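Local coordinates for protein 6-aminohexanoate-dimer hydrolase (Bacillus anthracis, PDB 4GB7) that probably hydrolyses the amide bond of 6-aminohexanoate dimers, a nylon oligomer, as a putative serine hydrolase of the beta-lactamase family, at residues L345-G348 with S352-Y355; E335-V340 with G367-L372. One frame throughout, in Å; residues are numbered along the deposited sequence. Where two conformers were deposited one is given.

Interaction 1 of 2, residues L345-G348 with S352-Y355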
loop_
_atom_site.group_PDB
_atom_site.type_symbol
_atom_site.label_atom_id
_atom_site.label_comp_id
_atom_site.label_asym_id
_atom_site.label_seq_id
_atom_site.Cartn_x
_atom_site.Cartn_y
_atom_site.Cartn_z
ATOM N N LEU A 345 -12.651 -9.433 12.932
ATOM C CA LEU A 345 -11.336 -8.864 12.607
ATOM C C LEU A 345 -11.395 -7.345 12.721
ATOM O O LEU A 345 -10.853 -6.627 11.866
ATOM C CB LEU A 345 -10.858 -9.320 11.211
ATOM C CG LEU A 345 -10.612 -10.826 11.066
ATOM C CD1 LEU A 345 -10.399 -11.226 9.611
ATOM C CD2 LEU A 345 -9.465 -11.280 11.955
ATOM N N ALA A 346 -12.007 -6.861 13.795
ATOM C CA ALA A 346 -12.191 -5.417 13.990
ATOM C C ALA A 346 -10.849 -4.792 14.313
ATOM O O ALA A 346 -9.972 -5.446 14.875
ATOM C CB ALA A 346 -13.160 -5.129 15.115
ATOM N N ILE A 347 -10.695 -3.518 13.973
ATOM C CA ILE A 347 -9.439 -2.826 14.219
ATOM C C ILE A 347 -9.314 -2.323 15.679
ATOM O O ILE A 347 -8.285 -1.775 16.082
ATOM C CB ILE A 347 -9.165 -1.700 13.195
ATOM C CG1 ILE A 347 -10.232 -0.599 13.239
ATOM C CG2 ILE A 347 -9.004 -2.331 11.839
ATOM C CD1 ILE A 347 -9.873 0.661 12.470
ATOM N N GLY A 348 -10.353 -2.555 16.478
ATOM C CA GLY A 348 -10.335 -2.208 17.894
ATOM C C GLY A 348 -11.680 -2.574 18.486
ATOM O O GLY A 348 -12.601 -2.926 17.755
ATOM N N SER A 352 -16.149 -0.395 13.630
ATOM C CA SER A 352 -16.943 -0.784 12.467
ATOM C C SER A 352 -16.069 -1.157 11.268
ATOM O O SER A 352 -16.563 -1.781 10.314
ATOM C CB SER A 352 -17.883 0.339 12.047
ATOM O OG SER A 352 -17.157 1.534 11.933
ATOM N N ILE A 353 -14.789 -0.790 11.350
ATOM C CA ILE A 353 -13.749 -1.101 10.340
ATOM C C ILE A 353 -13.045 -2.396 10.738
ATOM O O ILE A 353 -12.750 -2.620 11.916
ATOM C CB ILE A 353 -12.700 0.047 10.244
ATOM C CG1 ILE A 353 -13.394 1.330 9.790
ATOM C CG2 ILE A 353 -11.549 -0.292 9.277
ATOM C CD1 ILE A 353 -12.493 2.557 9.939
ATOM N N SER A 354 -12.797 -3.238 9.757
ATOM C CA SER A 354 -12.076 -4.485 9.960
ATOM C C SER A 354 -10.839 -4.496 9.096
ATOM O O SER A 354 -10.647 -3.615 8.261
ATOM C CB SER A 354 -12.930 -5.696 9.629
ATOM O OG SER A 354 -14.090 -5.766 10.413
ATOM N N TYR A 355 -10.006 -5.513 9.304
ATOM C CA TYR A 355 -8.757 -5.645 8.557
ATOM C C TYR A 355 -8.457 -7.130 8.386
ATOM O O TYR A 355 -8.490 -7.878 9.370
ATOM C CB TYR A 355 -7.635 -5.006 9.315
ATOM C CG TYR A 355 -6.295 -4.909 8.597
ATOM C CD1 TYR A 355 -5.422 -5.979 8.545
ATOM C CD2 TYR A 355 -5.901 -3.704 7.969
ATOM C CE1 TYR A 355 -4.166 -5.857 7.952
ATOM C CE2 TYR A 355 -4.663 -3.586 7.359
ATOM C CZ TYR A 355 -3.812 -4.664 7.313
ATOM O OH TYR A 355 -2.562 -4.520 6.771
#
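Tyr355 meets Ile347 at the root of its side chain, not at its ring: Ile347 CG2 lies 3.9 Å from Tyr355 CB. With CG anti to the backbone N (chi1 -173°), the ring is carried away from residues 345-348, to Trp360 in an edge-to-face stack and to Phe247 with planes at about 55°. The peptide groups are the other flat partners. Tyr355 N bonds to Leu345 O at 2.9 Å, and Ile347 N to Ile353 O at 3.0 Å. Ala346 CA adds a longer CA-H...O contact to the latter oxygen. Beyond these bonds, Ile347 CD1 rests 3.7 Å from Ile353 CB, the two branched chains crossing obliquely; such aliphatic residues suit a place also covered by Trp360. Leu345 O comes within 3.2 Å of Ser354 CB, and serine suits its position through its OG, which bonds to Glu344 O. The two backbone bonds flank Ala346 and Ser354, whose CA atoms are 4.1 Å apart: a non-hydrogen-bonded pair forming a single antiparallel bridge, added to the two-stranded sheet in which Ser354 pairs with Ile361.

Interaction 2 of 2, residues E335-V340 with G367-L372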
loop_
_atom_site.group_PDB
_atom_site.type_symbol
_atom_site.label_atom_id
_atom_site.label_comp_id
_atom_site.label_asym_id
_atom_site.label_seq_id
_atom_site.Cartn_x
_atom_site.Cartn_y
_atom_site.Cartn_z
ATOM N N GLU A 335 -12.637 -13.102 -2.001
ATOM C CA GLU A 335 -13.750 -13.816 -1.406
ATOM C C GLU A 335 -13.699 -13.641 0.113
ATOM O O GLU A 335 -14.692 -13.321 0.762
ATOM C CB GLU A 335 -13.695 -15.332 -1.726
ATOM C CG GLU A 335 -14.943 -16.072 -1.251
ATOM C CD GLU A 335 -14.977 -17.561 -1.579
ATOM O OE1 GLU A 335 -13.909 -18.199 -1.656
ATOM O OE2 GLU A 335 -16.096 -18.095 -1.719
ATOM N N ASP A 336 -12.529 -13.888 0.678
ATOM C CA ASP A 336 -12.372 -13.845 2.130
ATOM C C ASP A 336 -12.576 -12.430 2.678
ATOM O O ASP A 336 -13.187 -12.244 3.736
ATOM C CB ASP A 336 -11.012 -14.377 2.561
ATOM C CG ASP A 336 -10.887 -15.883 2.373
ATOM O OD1 ASP A 336 -11.877 -16.527 1.969
ATOM O OD2 ASP A 336 -9.772 -16.422 2.612
ATOM N N ILE A 337 -12.096 -11.437 1.945
ATOM C CA ILE A 337 -12.296 -10.076 2.335
ATOM C C ILE A 337 -13.761 -9.713 2.348
ATOM O O ILE A 337 -14.259 -9.116 3.319
ATOM C CB ILE A 337 -11.512 -9.120 1.445
ATOM C CG1 ILE A 337 -10.009 -9.258 1.744
ATOM C CG2 ILE A 337 -12.003 -7.709 1.646
ATOM C CD1 ILE A 337 -9.097 -8.722 0.640
ATOM N N LYS A 338 -14.467 -10.077 1.278
ATOM C CA LYS A 338 -15.886 -9.726 1.146
ATOM C C LYS A 338 -16.774 -10.436 2.153
ATOM O O LYS A 338 -17.816 -9.945 2.489
ATOM C CB LYS A 338 -16.339 -9.901 -0.304
ATOM C CG LYS A 338 -15.623 -8.875 -1.216
ATOM C CD LYS A 338 -16.109 -8.892 -2.661
ATOM C CE LYS A 338 -15.741 -10.182 -3.367
ATOM N NZ LYS A 338 -15.991 -10.114 -4.839
ATOM N N ASN A 339 -16.317 -11.549 2.692
ATOM C CA ASN A 339 -17.042 -12.261 3.760
ATOM C C ASN A 339 -16.738 -11.803 5.198
ATOM O O ASN A 339 -17.303 -12.356 6.154
ATOM C CB ASN A 339 -16.749 -13.774 3.623
ATOM C CG ASN A 339 -17.459 -14.399 2.450
ATOM O OD1 ASN A 339 -18.508 -13.923 1.995
ATOM N ND2 ASN A 339 -16.897 -15.473 1.952
ATOM N N VAL A 340 -15.863 -10.801 5.370
ATOM C CA VAL A 340 -15.571 -10.262 6.707
ATOM C C VAL A 340 -16.752 -9.396 7.169
ATOM O O VAL A 340 -16.988 -8.318 6.610
ATOM C CB VAL A 340 -14.204 -9.503 6.809
ATOM C CG1 VAL A 340 -13.965 -8.910 8.201
ATOM C CG2 VAL A 340 -13.043 -10.423 6.491
ATOM N N GLY A 367 -19.709 -2.132 0.179
ATOM C CA GLY A 367 -18.950 -3.357 0.421
ATOM C C GLY A 367 -17.496 -3.164 -0.075
ATOM O O GLY A 367 -16.829 -4.154 -0.443
ATOM N N ALA A 368 -17.005 -1.907 -0.063
ATOM C CA ALA A 368 -15.655 -1.616 -0.620
ATOM C C ALA A 368 -14.574 -2.150 0.269
ATOM O O ALA A 368 -14.772 -2.358 1.470
ATOM C CB ALA A 368 -15.463 -0.139 -0.930
ATOM N N PHE A 369 -13.414 -2.380 -0.301
ATOM C CA PHE A 369 -12.250 -2.700 0.460
ATOM C C PHE A 369 -11.094 -1.880 -0.129
ATOM O O PHE A 369 -11.142 -1.440 -1.261
ATOM C CB PHE A 369 -11.997 -4.238 0.554
ATOM C CG PHE A 369 -11.834 -4.938 -0.777
ATOM C CD1 PHE A 369 -12.939 -5.312 -1.519
ATOM C CD2 PHE A 369 -10.587 -5.218 -1.274
ATOM C CE1 PHE A 369 -12.813 -5.970 -2.727
ATOM C CE2 PHE A 369 -10.433 -5.868 -2.502
ATOM C CZ PHE A 369 -11.536 -6.238 -3.244
ATOM N N GLU A 370 -10.095 -1.609 0.685
ATOM C CA GLU A 370 -9.081 -0.679 0.288
ATOM C C GLU A 370 -7.774 -0.907 1.017
ATOM O O GLU A 370 -7.730 -1.548 2.076
ATOM C CB GLU A 370 -9.563 0.764 0.540
ATOM C CG GLU A 370 -9.875 1.114 1.996
ATOM C CD GLU A 370 -10.504 2.446 2.274
ATOM O OE1 GLU A 370 -10.578 3.269 1.362
ATOM O OE2 GLU A 370 -10.855 2.706 3.463
ATOM N N VAL A 371 -6.713 -0.381 0.435
ATOM C CA VAL A 371 -5.423 -0.212 1.118
ATOM C C VAL A 371 -5.055 1.253 1.089
ATOM O O VAL A 371 -5.311 1.950 0.096
ATOM C CB VAL A 371 -4.346 -1.206 0.593
ATOM C CG1 VAL A 371 -4.117 -0.974 -0.924
ATOM C CG2 VAL A 371 -3.059 -1.111 1.437
ATOM N N LEU A 372 -4.453 1.708 2.184
ATOM C CA LEU A 372 -4.211 3.133 2.427
ATOM C C LEU A 372 -2.728 3.276 2.637
ATOM O O LEU A 372 -2.081 2.327 3.146
ATOM C CB LEU A 372 -4.949 3.579 3.677
ATOM C CG LEU A 372 -6.477 3.458 3.570
ATOM C CD1 LEU A 372 -7.119 3.486 4.968
ATOM C CD2 LEU A 372 -7.030 4.547 2.666
#
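Phe369 and Ile337 make most of this contact, a helix-on-sheet packing within the beta-lactamase fold: the last turn of helix 332-338 lies against the start of strand 369-373, which pairs with strand 377-382 and whose Glu370 also bonds through its backbone to Trp360 of strand 359-361. No hydrogen bond joins residues 335-340 to 367-372; the contact is apolar and turns on one methyl group. Ile337 CG2 sits 3.6 Å from Phe369 CB and 3.7 Å from CG, and 4.1 Å from both Phe369 CD1 and Phe369 CD2, which centres it on the root of the ring; its approach to the ring is oblique. The two side chains cross at about a right angle. On the Ile337 side, CG2 lies anti to the backbone N and CG1 takes the place beside that N (chi1 -71°), a shape that suits a beta-branched residue in a helix. Phe369 CG, by contrast, stands between its own N and carbonyl carbon (chi1 58°), the more crowded choice.

Large apolar groups fit here because the surroundings are apolar too. Phe369 stacks edge-to-face with Trp359 and touches Ile381 on the neighbouring strand, with which its backbone is hydrogen-bonded; Ile337 also packs on Trp359 and Ile361.

Lys338, the third contributor, lies at the exposed margin and serves two purposes: its methylene chain borders the aromatic ring while its ammonium group turns to a polar partner, Asn320 OD1. A lysine suits such a boundary, being greasy along its length and charged at its end. The helix closes just after it, where Val340 N bonds to Ile337 O at 3.1 Å. Lys338 CG is the part that approaches Phe369, stopping 4.3 Å from CE1, again at an oblique angle to the ring.

How the interactions relate
Residues 345-355 lie in the stretch of chain between the two segments of interaction 2, and the centres of the two contacts lie about 11 Å apart. Interaction 2 is the more buried, a purely apolar meeting of helix 332-338 with strand 369-373; interaction 1 is only partly buried and relies on backbone hydrogen bonds, as befits a loop laid against the short strand 354-356. Val340, just past the helix, joins them: its CG1 packs 3.7 Å from Ser354 CB, and its CG2 lies 4.2 Å from Leu345 CD1. Strand 359-361 is a shared neighbour, with Trp360 touching Ile347 and Ile353 in the first contact and Trp359 touching Ile337 and Phe369 in the second.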